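Side-chain contacts in alpha,alpha-trehalose-phosphate synthase (UDP-forming) (Burkholderia xenovorans, PDB 5HXA), which is a family 20 glycosyltransferase with the two-domain GT-B fold, found in the crystal assembly as a pair of subunits: residues Thr92-Pro95 against Thr96-Arg100; Met219-Tyr223 against Asn224-Lys228; Glu446-Leu449 against Ser450-Arg453; Tyr114-Val117 against Asn118-Ala122; Arg105-Arg108 against Gln109-Ala112. One frame throughout, in Å; residues are numbered along the deposited sequence.

Contact 1 of 5, residues Thr92-Pro95 against Thr96-Arg100; sequences TLWP and TFHYR
A Schellman motif ends helix 78-97, and in it the chain turns back so that Arg100 N donates to Pro95 O at 2.8 Å. Inside that turn Tyr99 N reaches Thr96 O at 2.9 Å, and Tyr99 itself takes a positive phi (63°). One turn earlier, Phe97 N meets Leu93 O at 2.8 Å, while the ring nitrogen of Pro95 has no hydrogen to give, and the helix kinks there.

Trp94 O is gripped twice by His98, from opposite faces of its carbonyl plane: His98 N approaches on one, and ND1 comes in on the other at 2.9 Å. Trp94 O lies almost exactly in the imidazole plane, so this bond fixes how the ring is turned. The same placement brings His98 CE1 over the centre of the indole six-membered ring, 3.4 Å from Trp94 CE2; the two planes are inclined at 35°. The indole stands there because its CG is anti to the backbone N (chi1 175°), and beyond the contact its NE1 makes a weak bond to Asp274.

Leu93 and Phe97 point the same way, Leu93 CD2 touching Phe97 CE1 at 4.0 Å, and Phe166 meets the Phe97 ring edge-to-face. The whole is a Schellman C-cap, with a histidine tied to the final turn through its own side chain.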
# COMPACT_ATOMS: atom_id res chain seq x y z
N THR A 92 11.15 -9.29 -3.22
CA THR A 92 9.86 -9.52 -2.58
C THR A 92 9.72 -8.71 -1.30
O THR A 92 8.83 -7.86 -1.21
CB THR A 92 9.64 -11.01 -2.28
OG1 THR A 92 9.81 -11.77 -3.48
CG2 THR A 92 8.22 -11.25 -1.72
N LEU A 93 10.59 -8.93 -0.31
CA LEU A 93 10.42 -8.27 0.98
C LEU A 93 10.65 -6.77 0.88
O LEU A 93 9.83 -5.98 1.37
CB LEU A 93 11.36 -8.89 2.03
CG LEU A 93 11.11 -10.36 2.40
CD1 LEU A 93 12.12 -10.84 3.45
CD2 LEU A 93 9.68 -10.58 2.87
N TRP A 94 11.76 -6.35 0.27
CA TRP A 94 12.08 -4.93 0.23
C TRP A 94 10.97 -4.09 -0.38
O TRP A 94 10.52 -3.13 0.28
CB TRP A 94 13.42 -4.70 -0.50
CG TRP A 94 13.70 -3.22 -0.66
CD1 TRP A 94 13.23 -2.38 -1.65
CD2 TRP A 94 14.48 -2.41 0.21
NE1 TRP A 94 13.69 -1.10 -1.44
CE2 TRP A 94 14.46 -1.09 -0.31
CE3 TRP A 94 15.21 -2.67 1.38
CZ2 TRP A 94 15.14 -0.04 0.31
CZ3 TRP A 94 15.88 -1.62 1.99
CH2 TRP A 94 15.85 -0.32 1.45
N PRO A 95 10.47 -4.36 -1.60
CA PRO A 95 9.40 -3.49 -2.13
C PRO A 95 8.12 -3.53 -1.30
O PRO A 95 7.51 -2.49 -1.06
CB PRO A 95 9.18 -4.01 -3.56
CG PRO A 95 9.75 -5.39 -3.56
CD PRO A 95 10.90 -5.36 -2.60
N THR A 96 7.70 -4.72 -0.84
CA THR A 96 6.47 -4.80 -0.06
C THR A 96 6.59 -4.08 1.29
O THR A 96 5.67 -3.37 1.71
CB THR A 96 6.08 -6.27 0.16
OG1 THR A 96 5.92 -6.89 -1.11
CG2 THR A 96 4.75 -6.36 0.92
N PHE A 97 7.71 -4.27 2.00
CA PHE A 97 7.86 -3.59 3.28
C PHE A 97 7.93 -2.07 3.12
O PHE A 97 7.68 -1.35 4.08
CB PHE A 97 9.11 -4.07 4.04
CG PHE A 97 8.94 -5.41 4.74
CD1 PHE A 97 8.09 -6.39 4.24
CD2 PHE A 97 9.66 -5.67 5.90
CE1 PHE A 97 7.96 -7.62 4.89
CE2 PHE A 97 9.53 -6.89 6.57
CZ PHE A 97 8.68 -7.87 6.06
N HIS A 98 8.30 -1.58 1.92
CA HIS A 98 8.24 -0.15 1.61
C HIS A 98 6.93 0.24 0.92
O HIS A 98 6.88 1.27 0.23
CB HIS A 98 9.46 0.25 0.76
CG HIS A 98 10.74 0.26 1.55
ND1 HIS A 98 11.52 -0.87 1.72
CD2 HIS A 98 11.35 1.24 2.25
CE1 HIS A 98 12.56 -0.58 2.48
NE2 HIS A 98 12.49 0.69 2.82
N TYR A 99 5.88 -0.55 1.11
CA TYR A 99 4.53 -0.21 0.64
C TYR A 99 4.47 -0.08 -0.88
O TYR A 99 3.70 0.73 -1.42
CB TYR A 99 4.02 1.06 1.34
CG TYR A 99 3.61 0.80 2.78
CD1 TYR A 99 4.57 0.61 3.77
CD2 TYR A 99 2.27 0.71 3.13
CE1 TYR A 99 4.20 0.36 5.10
CE2 TYR A 99 1.89 0.45 4.45
CZ TYR A 99 2.86 0.28 5.43
OH TYR A 99 2.48 0.02 6.73
N ARG A 100 5.25 -0.90 -1.59
CA ARG A 100 5.16 -0.96 -3.04
C ARG A 100 5.04 -2.42 -3.48
O ARG A 100 5.85 -2.93 -4.25
CB ARG A 100 6.36 -0.29 -3.72
CG ARG A 100 6.42 1.22 -3.54
CD ARG A 100 5.26 1.96 -4.22
NE ARG A 100 5.09 1.60 -5.62
CZ ARG A 100 5.70 2.21 -6.65
NH1 ARG A 100 6.53 3.22 -6.43
NH2 ARG A 100 5.48 1.81 -7.89

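Contact 2 of 5, residues Met219-Tyr223 against Asn224-Lys228; sequences MVHAY and NRFLK
His221 and Phe226 form an offset stack across a beta hairpin made by strands 219-222 and 225-231. Their centroids are 4.2 Å apart and the planes 22° from parallel; Phe226 CE1 sits over the centre of the imidazole, 3.4 Å from His221 CG. The histidine methylene adds a CH-pi contact, CB lying 3.8 Å from the centroid of the Phe226 ring. That reach follows from His221 CG being anti to the backbone N (chi1 -174°), which brings the imidazole over the phenyl face.

The stack shares its face of the sheet with Met219 and Lys228. The methionine chain, bent at chi2 and chi3, curls back across the strand: its SD touches Lys228 CB at 3.8 Å, and its CE approaches Phe226 CB. Val220 and Leu227 point to the other face, where they meet more loosely through CG1 and CD2.

His221 and Phe226 are a non-hydrogen-bonded pair, held in place by the hydrogen-bonded pairs on either side, Val220 with Leu227 and Ala222 with Arg225. Val220 N donates to Leu227 O at 2.8 Å. A type I' turn with Tyr223 and Asn224 at its corners closes the hairpin, both residues having positive phi. Behind it Tyr223 packs on helices 178-185 and 196-208 and meets the ring of His211.

At the exposed end one water links the strand residue His221 to the turn residue Asn224: it lies 2.8 Å from His221 NE2 and donates to Asn224 OD1 at 2.7 Å.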
# COMPACT_ATOMS: atom_id res chain seq x y z
N MET A 219 5.63 -7.33 26.35
CA MET A 219 5.71 -8.76 26.11
C MET A 219 4.55 -9.22 25.22
O MET A 219 3.46 -8.64 25.23
CB MET A 219 5.68 -9.52 27.44
CG MET A 219 6.87 -9.21 28.35
SD MET A 219 8.47 -9.65 27.64
CE MET A 219 8.40 -11.44 27.67
N VAL A 220 4.81 -10.26 24.43
CA VAL A 220 3.84 -10.86 23.52
C VAL A 220 3.89 -12.37 23.71
O VAL A 220 4.98 -12.95 23.84
CB VAL A 220 4.15 -10.51 22.05
CG1 VAL A 220 3.28 -11.35 21.10
CG2 VAL A 220 3.95 -9.02 21.82
N HIS A 221 2.72 -13.01 23.73
CA HIS A 221 2.60 -14.46 23.80
C HIS A 221 2.04 -14.94 22.47
O HIS A 221 0.86 -14.71 22.17
CB HIS A 221 1.68 -14.87 24.95
CG HIS A 221 1.61 -16.35 25.18
ND1 HIS A 221 0.77 -16.92 26.10
CD2 HIS A 221 2.31 -17.37 24.62
CE1 HIS A 221 0.94 -18.24 26.10
NE2 HIS A 221 1.86 -18.53 25.20
N ALA A 222 2.87 -15.59 21.66
CA ALA A 222 2.41 -16.02 20.35
C ALA A 222 3.15 -17.29 19.94
O ALA A 222 4.34 -17.43 20.23
CB ALA A 222 2.62 -14.91 19.31
N TYR A 223 2.43 -18.20 19.27
CA TYR A 223 3.02 -19.44 18.76
C TYR A 223 3.75 -20.20 19.86
O TYR A 223 4.86 -20.70 19.67
CB TYR A 223 3.96 -19.16 17.58
CG TYR A 223 3.37 -18.23 16.52
CD1 TYR A 223 2.54 -18.72 15.53
CD2 TYR A 223 3.66 -16.87 16.53
CE1 TYR A 223 2.00 -17.86 14.56
CE2 TYR A 223 3.14 -16.01 15.57
CZ TYR A 223 2.31 -16.52 14.59
OH TYR A 223 1.78 -15.67 13.63
N ASN A 224 3.12 -20.26 21.05
CA ASN A 224 3.62 -21.03 22.19
C ASN A 224 4.94 -20.48 22.74
O ASN A 224 5.70 -21.22 23.37
CB ASN A 224 3.77 -22.51 21.82
CG ASN A 224 3.83 -23.42 23.03
OD1 ASN A 224 3.45 -23.05 24.15
ND2 ASN A 224 4.32 -24.64 22.82
N ARG A 225 5.21 -19.20 22.53
CA ARG A 225 6.43 -18.57 23.04
C ARG A 225 6.10 -17.17 23.56
O ARG A 225 5.18 -16.51 23.07
CB ARG A 225 7.53 -18.46 21.96
CG ARG A 225 8.06 -19.78 21.40
CD ARG A 225 9.24 -19.55 20.42
NE ARG A 225 10.32 -18.78 21.05
CZ ARG A 225 11.39 -19.30 21.65
NH1 ARG A 225 11.57 -20.62 21.68
NH2 ARG A 225 12.29 -18.51 22.21
N PHE A 226 6.87 -16.72 24.54
CA PHE A 226 6.86 -15.32 24.95
C PHE A 226 8.07 -14.61 24.35
O PHE A 226 9.14 -15.21 24.18
CB PHE A 226 6.88 -15.18 26.48
CG PHE A 226 5.51 -15.21 27.12
CD1 PHE A 226 4.86 -16.42 27.33
CD2 PHE A 226 4.87 -14.04 27.51
CE1 PHE A 226 3.58 -16.47 27.92
CE2 PHE A 226 3.59 -14.07 28.09
CZ PHE A 226 2.96 -15.29 28.30
N LEU A 227 7.90 -13.33 24.03
CA LEU A 227 8.98 -12.52 23.49
C LEU A 227 8.68 -11.06 23.82
O LEU A 227 7.53 -10.68 24.05
CB LEU A 227 9.15 -12.70 21.98
CG LEU A 227 7.97 -12.36 21.06
CD1 LEU A 227 8.46 -11.92 19.68
CD2 LEU A 227 7.00 -13.55 20.90
N LYS A 228 9.74 -10.25 23.84
CA LYS A 228 9.60 -8.80 24.01
C LYS A 228 9.65 -8.14 22.64
O LYS A 228 10.53 -8.46 21.83
CB LYS A 228 10.69 -8.23 24.93
CG LYS A 228 10.48 -6.74 25.24
CD LYS A 228 11.41 -6.28 26.35
CE LYS A 228 11.22 -4.80 26.66
NZ LYS A 228 9.86 -4.51 27.17
O HOH W 1 3.20 -20.90 25.83

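Contact 3 of 5, residues Glu446-Leu449 against Ser450-Arg453; sequences ENNL and SVWR
The Trp452 indole has Leu449 O at its edge, in the ring plane, while Leu449 CD1 comes up obliquely to CE3 at 3.6 Å. The two side chains lie side by side and point the same way; in both, CG is anti to the backbone N. Elsewhere around the indole, Phe161 meets it edge-to-face and Trp136 at an inclination, so Trp452 packs helix 449-461 against strands 134-138 and 158-161; Leu449 touches Ile34 of helix 32-43.

The amide of Asn448 serves the start of this helix. Its CG is placed between the backbone N and the carbonyl carbon (chi1 65°), which swings OD1 over the first turn, 2.8 Å from Ser450 N and 3.3 Å from Val451 N. Both bonds are weak, the first being strongly bent. ND2 turns back to Arg445 O, fixing which way the amide faces. Val451 CG2 lies 3.4 Å from Glu446 O.

Regular helical bonding then takes over: Trp452 N donates to Asn448 O at 3.2 Å and Arg453 N to Leu449 O at 3.1 Å. Ser450 OG hydrogen-bonds Tyr237 OH. An asparagine whose side chain accepts from backbone N-H groups two and three residues on is a helix N-cap.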
# COMPACT_ATOMS: atom_id res chain seq x y z
N GLU A 446 20.29 12.97 23.32
CA GLU A 446 19.73 12.15 24.39
C GLU A 446 19.46 10.73 23.91
O GLU A 446 19.69 9.76 24.64
CB GLU A 446 18.46 12.82 24.93
CG GLU A 446 17.71 12.02 25.96
CD GLU A 446 16.63 12.85 26.62
OE1 GLU A 446 16.71 13.06 27.85
OE2 GLU A 446 15.71 13.32 25.91
N ASN A 447 19.00 10.58 22.67
CA ASN A 447 18.78 9.25 22.14
C ASN A 447 19.81 8.93 21.07
O ASN A 447 19.46 8.61 19.93
CB ASN A 447 17.34 9.13 21.62
CG ASN A 447 16.33 9.52 22.69
OD1 ASN A 447 15.67 10.56 22.60
ND2 ASN A 447 16.25 8.71 23.74
N ASN A 448 21.08 8.99 21.44
CA ASN A 448 22.16 8.79 20.49
C ASN A 448 22.35 7.29 20.23
O ASN A 448 21.71 6.43 20.85
CB ASN A 448 23.45 9.45 20.99
CG ASN A 448 23.98 8.81 22.28
OD1 ASN A 448 24.36 7.64 22.29
ND2 ASN A 448 24.05 9.59 23.35
N LEU A 449 23.27 6.98 19.32
CA LEU A 449 23.46 5.60 18.88
C LEU A 449 23.84 4.66 20.03
O LEU A 449 23.45 3.49 20.01
CB LEU A 449 24.53 5.56 17.78
CG LEU A 449 24.75 4.23 17.06
CD1 LEU A 449 23.44 3.71 16.50
CD2 LEU A 449 25.79 4.44 15.96
N SER A 450 24.59 5.15 21.03
CA SER A 450 24.92 4.29 22.16
C SER A 450 23.68 3.91 22.95
O SER A 450 23.56 2.77 23.42
CB SER A 450 25.93 4.98 23.09
OG SER A 450 27.21 5.00 22.50
N VAL A 451 22.74 4.85 23.11
CA VAL A 451 21.49 4.55 23.81
C VAL A 451 20.72 3.47 23.06
O VAL A 451 20.21 2.52 23.67
CB VAL A 451 20.65 5.83 23.98
CG1 VAL A 451 19.26 5.49 24.53
CG2 VAL A 451 21.35 6.80 24.92
N TRP A 452 20.66 3.58 21.74
CA TRP A 452 20.01 2.56 20.92
C TRP A 452 20.59 1.17 21.20
O TRP A 452 19.87 0.22 21.51
CB TRP A 452 20.16 2.92 19.45
CG TRP A 452 19.69 1.86 18.49
CD1 TRP A 452 18.40 1.60 18.14
CD2 TRP A 452 20.51 0.93 17.76
NE1 TRP A 452 18.36 0.57 17.24
CE2 TRP A 452 19.63 0.14 16.98
CE3 TRP A 452 21.88 0.70 17.68
CZ2 TRP A 452 20.09 -0.88 16.14
CZ3 TRP A 452 22.34 -0.31 16.83
CH2 TRP A 452 21.44 -1.08 16.07
N ARG A 453 21.91 1.06 21.09
CA ARG A 453 22.57 -0.22 21.29
C ARG A 453 22.42 -0.71 22.72
O ARG A 453 22.14 -1.89 22.96
CB ARG A 453 24.05 -0.09 20.91
CG ARG A 453 24.92 -1.24 21.38
CD ARG A 453 25.97 -0.73 22.35
NE ARG A 453 26.90 0.19 21.71
CZ ARG A 453 27.62 1.10 22.36
NH1 ARG A 453 27.51 1.23 23.68
NH2 ARG A 453 28.44 1.90 21.69

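Contact 4 of 5, residues Tyr114-Val117 against Asn118-Ala122; sequences YQRV and NATLA
Two hydrogen bonds from Asn118 converge on Tyr114 O: its backbone N at 3.1 Å and its side-chain ND2 at 3.0 Å. They arrive from opposite faces of the carbonyl plane, and the ND2 bond is nearly straight (172°), with Tyr114 O almost in the plane of the amide. ND2 also bonds His141 O, probably through its second N-H, which would hold the amide's orientation. Further along, Ala119, Thr120 and Leu121 continue the i to i+4 ladder.

In packing, ND2 also sits over one face of the Tyr114 ring, 3.9 Å above its plane, the ring and amide being turned 55° apart. Tyr114 CG is anti to the backbone N (chi1 177°), which stands the ring beside that amide; the phenol reaches past it to Tyr140 O.

All this lies mid-way along helix 108-126, which flanks the sheet of the N-terminal Rossmann-like domain of a GT-B fold.

Apolar contact joins Val117 CG1 to Leu121 CD1 at 3.7 Å; the valine covers Tyr84 and Leu76, the leucine Val74 and Phe145.

A water bridges one turn, donating to Arg116 O at 2.9 Å and lying 2.8 Å from Thr120 OG1. The Arg116 guanidinium leaves for a salt bridge with Asp80.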
# COMPACT_ATOMS: atom_id res chain seq x y z
N TYR A 114 15.84 -18.70 0.00
CA TYR A 114 15.87 -17.83 1.17
C TYR A 114 15.85 -18.64 2.47
O TYR A 114 16.65 -18.40 3.38
CB TYR A 114 14.69 -16.87 1.09
CG TYR A 114 14.48 -15.91 2.25
CD1 TYR A 114 15.12 -14.67 2.29
CD2 TYR A 114 13.59 -16.21 3.28
CE1 TYR A 114 14.90 -13.78 3.34
CE2 TYR A 114 13.36 -15.32 4.33
CZ TYR A 114 14.03 -14.11 4.35
OH TYR A 114 13.81 -13.22 5.37
N GLN A 115 14.94 -19.62 2.55
CA GLN A 115 14.91 -20.49 3.72
C GLN A 115 16.17 -21.36 3.80
O GLN A 115 16.73 -21.55 4.89
CB GLN A 115 13.65 -21.37 3.69
CG GLN A 115 12.34 -20.60 3.93
CD GLN A 115 12.17 -20.15 5.39
OE1 GLN A 115 12.94 -20.56 6.27
NE2 GLN A 115 11.16 -19.32 5.66
N ARG A 116 16.63 -21.87 2.66
CA ARG A 116 17.81 -22.73 2.66
C ARG A 116 19.05 -21.98 3.13
O ARG A 116 19.85 -22.51 3.91
CB ARG A 116 18.03 -23.32 1.26
CG ARG A 116 19.17 -24.34 1.20
CD ARG A 116 19.41 -24.85 -0.23
NE ARG A 116 19.69 -23.77 -1.17
CZ ARG A 116 18.85 -23.35 -2.12
NH1 ARG A 116 17.67 -23.93 -2.28
NH2 ARG A 116 19.21 -22.35 -2.92
N VAL A 117 19.22 -20.74 2.67
CA VAL A 117 20.39 -19.98 3.09
C VAL A 117 20.33 -19.67 4.58
O VAL A 117 21.32 -19.80 5.30
CB VAL A 117 20.53 -18.70 2.24
CG1 VAL A 117 21.49 -17.71 2.89
CG2 VAL A 117 21.01 -19.06 0.84
N ASN A 118 19.15 -19.26 5.07
CA ASN A 118 18.99 -19.03 6.50
C ASN A 118 19.35 -20.27 7.32
O ASN A 118 20.05 -20.17 8.33
CB ASN A 118 17.55 -18.59 6.81
CG ASN A 118 17.38 -17.08 6.79
OD1 ASN A 118 17.52 -16.42 7.82
ND2 ASN A 118 17.06 -16.51 5.62
N ALA A 119 18.92 -21.45 6.86
CA ALA A 119 19.23 -22.69 7.57
C ALA A 119 20.72 -23.02 7.50
O ALA A 119 21.30 -23.49 8.48
CB ALA A 119 18.40 -23.84 6.99
N THR A 120 21.33 -22.80 6.34
CA THR A 120 22.75 -23.11 6.19
C THR A 120 23.59 -22.22 7.09
O THR A 120 24.48 -22.70 7.80
CB THR A 120 23.17 -22.95 4.72
OG1 THR A 120 22.61 -24.02 3.96
CG2 THR A 120 24.68 -22.99 4.58
N LEU A 121 23.32 -20.91 7.08
CA LEU A 121 24.06 -20.00 7.94
C LEU A 121 23.86 -20.34 9.41
O LEU A 121 24.82 -20.32 10.19
CB LEU A 121 23.61 -18.56 7.66
CG LEU A 121 23.88 -18.03 6.25
CD1 LEU A 121 23.15 -16.72 6.02
CD2 LEU A 121 25.35 -17.86 6.03
N ALA A 122 22.63 -20.67 9.80
CA ALA A 122 22.38 -21.03 11.20
C ALA A 122 23.16 -22.28 11.60
O ALA A 122 23.71 -22.34 12.70
CB ALA A 122 20.88 -21.22 11.42
O HOH W 2 20.23 -25.42 4.13

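Contact 5 of 5, residues Arg105-Arg108 against Gln109-Ala112; sequences RYDR and QEYA
Asp107 O accepts from Tyr111 N at 3.0 Å and Arg108 O from Ala112 N at 2.9 Å, as the chain passes from an extended run at 105-107 into the first turn of helix 108-126.

Asp107 is the N-cap. With CG anti to its backbone N (chi1 -177°), the carboxylate bends over the start of the helix, where OD2 takes Glu110 N at 3.1 Å on its anti lone pair. Gln109 N adds a weak, bent bond to Asp107 OD2 at 3.0 Å. Gln109, its chain bent at chi2, folds back to add another weak one through NE2, the amide and carboxylate planes standing 71° apart; the same NE2 also bonds a glycerol.

The return half of a capping box is here carried by water. One water accepts from Asp107 N and donates to Glu110 OE1 at 2.8 Å; a second also donates to OE1, its bond to Arg105 O being weak. The glutamate chain is extended beyond CG, which carries its carboxylate back alongside the incoming segment 105-107.

Tyr106, just before the cap, crosses Tyr111 obliquely: Tyr106 CE1 touches Tyr111 CB at 3.7 Å and Tyr106 OH nears Tyr111 CD2 at 3.6 Å. This is the N' to N4 pairing of a hydrophobic staple. Tyr111 OH bonds Glu180, and Arg108 reaches a salt bridge with Glu420 of the second subunit.

The positive end of the helix dipole would probably favour both carboxylates, against their mutual repulsion; backbone N-H groups serve Asp107 and water serves Glu110.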
# COMPACT_ATOMS: atom_id res chain seq x y z
N ARG A 105 7.64 -9.22 -6.61
CA ARG A 105 7.41 -10.44 -7.36
C ARG A 105 7.72 -11.61 -6.44
O ARG A 105 8.71 -11.58 -5.71
CB ARG A 105 8.29 -10.50 -8.62
CG ARG A 105 8.02 -9.39 -9.63
CD ARG A 105 6.61 -9.48 -10.24
NE ARG A 105 6.40 -8.45 -11.27
CZ ARG A 105 5.98 -7.21 -11.02
NH1 ARG A 105 5.72 -6.83 -9.78
NH2 ARG A 105 5.81 -6.35 -12.02
N TYR A 106 6.87 -12.62 -6.46
CA TYR A 106 7.05 -13.78 -5.59
C TYR A 106 7.37 -15.00 -6.43
O TYR A 106 6.73 -15.25 -7.46
CB TYR A 106 5.82 -14.05 -4.73
CG TYR A 106 5.98 -15.31 -3.91
CD1 TYR A 106 6.91 -15.35 -2.86
CD2 TYR A 106 5.27 -16.46 -4.20
CE1 TYR A 106 7.09 -16.50 -2.11
CE2 TYR A 106 5.44 -17.62 -3.46
CZ TYR A 106 6.35 -17.63 -2.42
OH TYR A 106 6.54 -18.77 -1.68
N ASP A 107 8.37 -15.76 -6.00
CA ASP A 107 8.73 -17.00 -6.67
C ASP A 107 9.04 -18.05 -5.62
O ASP A 107 9.86 -17.82 -4.72
CB ASP A 107 9.93 -16.78 -7.60
CG ASP A 107 10.30 -18.04 -8.36
OD1 ASP A 107 9.65 -18.32 -9.40
OD2 ASP A 107 11.21 -18.76 -7.92
N ARG A 108 8.38 -19.20 -5.73
CA ARG A 108 8.53 -20.25 -4.73
C ARG A 108 9.98 -20.72 -4.61
O ARG A 108 10.44 -21.03 -3.51
CB ARG A 108 7.66 -21.45 -5.08
CG ARG A 108 6.23 -21.29 -4.76
CD ARG A 108 5.51 -22.53 -5.23
NE ARG A 108 4.10 -22.46 -4.91
CZ ARG A 108 3.21 -23.36 -5.32
NH1 ARG A 108 3.59 -24.38 -6.08
NH2 ARG A 108 1.94 -23.20 -4.99
N GLN A 109 10.69 -20.81 -5.74
CA GLN A 109 12.06 -21.32 -5.68
C GLN A 109 12.97 -20.33 -4.98
O GLN A 109 13.87 -20.73 -4.23
CB GLN A 109 12.58 -21.61 -7.09
CG GLN A 109 12.04 -22.90 -7.68
CD GLN A 109 10.55 -22.86 -7.89
OE1 GLN A 109 9.83 -23.79 -7.50
NE2 GLN A 109 10.06 -21.78 -8.51
N GLU A 110 12.75 -19.03 -5.22
CA GLU A 110 13.51 -18.00 -4.51
C GLU A 110 13.23 -18.06 -3.01
O GLU A 110 14.16 -17.96 -2.20
CB GLU A 110 13.17 -16.62 -5.07
CG GLU A 110 13.58 -16.42 -6.53
CD GLU A 110 13.25 -15.01 -7.03
OE1 GLU A 110 12.57 -14.28 -6.29
OE2 GLU A 110 13.68 -14.64 -8.13
N TYR A 111 11.96 -18.21 -2.62
CA TYR A 111 11.65 -18.32 -1.20
C TYR A 111 12.27 -19.58 -0.59
O TYR A 111 12.73 -19.55 0.55
CB TYR A 111 10.13 -18.29 -0.98
CG TYR A 111 9.73 -18.43 0.48
CD1 TYR A 111 10.21 -17.54 1.45
CD2 TYR A 111 8.89 -19.47 0.91
CE1 TYR A 111 9.87 -17.68 2.79
CE2 TYR A 111 8.54 -19.61 2.25
CZ TYR A 111 9.04 -18.71 3.19
OH TYR A 111 8.70 -18.85 4.52
N ALA A 112 12.29 -20.68 -1.35
CA ALA A 112 12.95 -21.89 -0.85
C ALA A 112 14.44 -21.65 -0.62
O ALA A 112 15.00 -22.12 0.38
CB ALA A 112 12.74 -23.06 -1.82
O HOH W 3 10.92 -12.43 -7.68
O HOH W 4 10.53 -14.32 -4.42

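From the N terminus the five contacts follow in series, 92-100, 105-112, 114-122, 219-228 and 446-453; none nests in or crosses another, and each closes a single turn or hairpin. Contact 1 ends helix 78-97, contact 5 starts helix 108-126 and contact 4 lies further along it. Thr92 of contact 1 probably hydrogen-bonds Arg105 of the connecting loop, in contact 5, and helix meets helix where Leu93 packs on Tyr114 of contact 4. Contacts 1 and 5 also reach the second subunit. Contact 2, touching none of the others, forms a hairpin towards one edge of the ten-stranded sheet. Contact 3 begins the last helix, which returns to the N-terminal domain, as in other GT-B proteins.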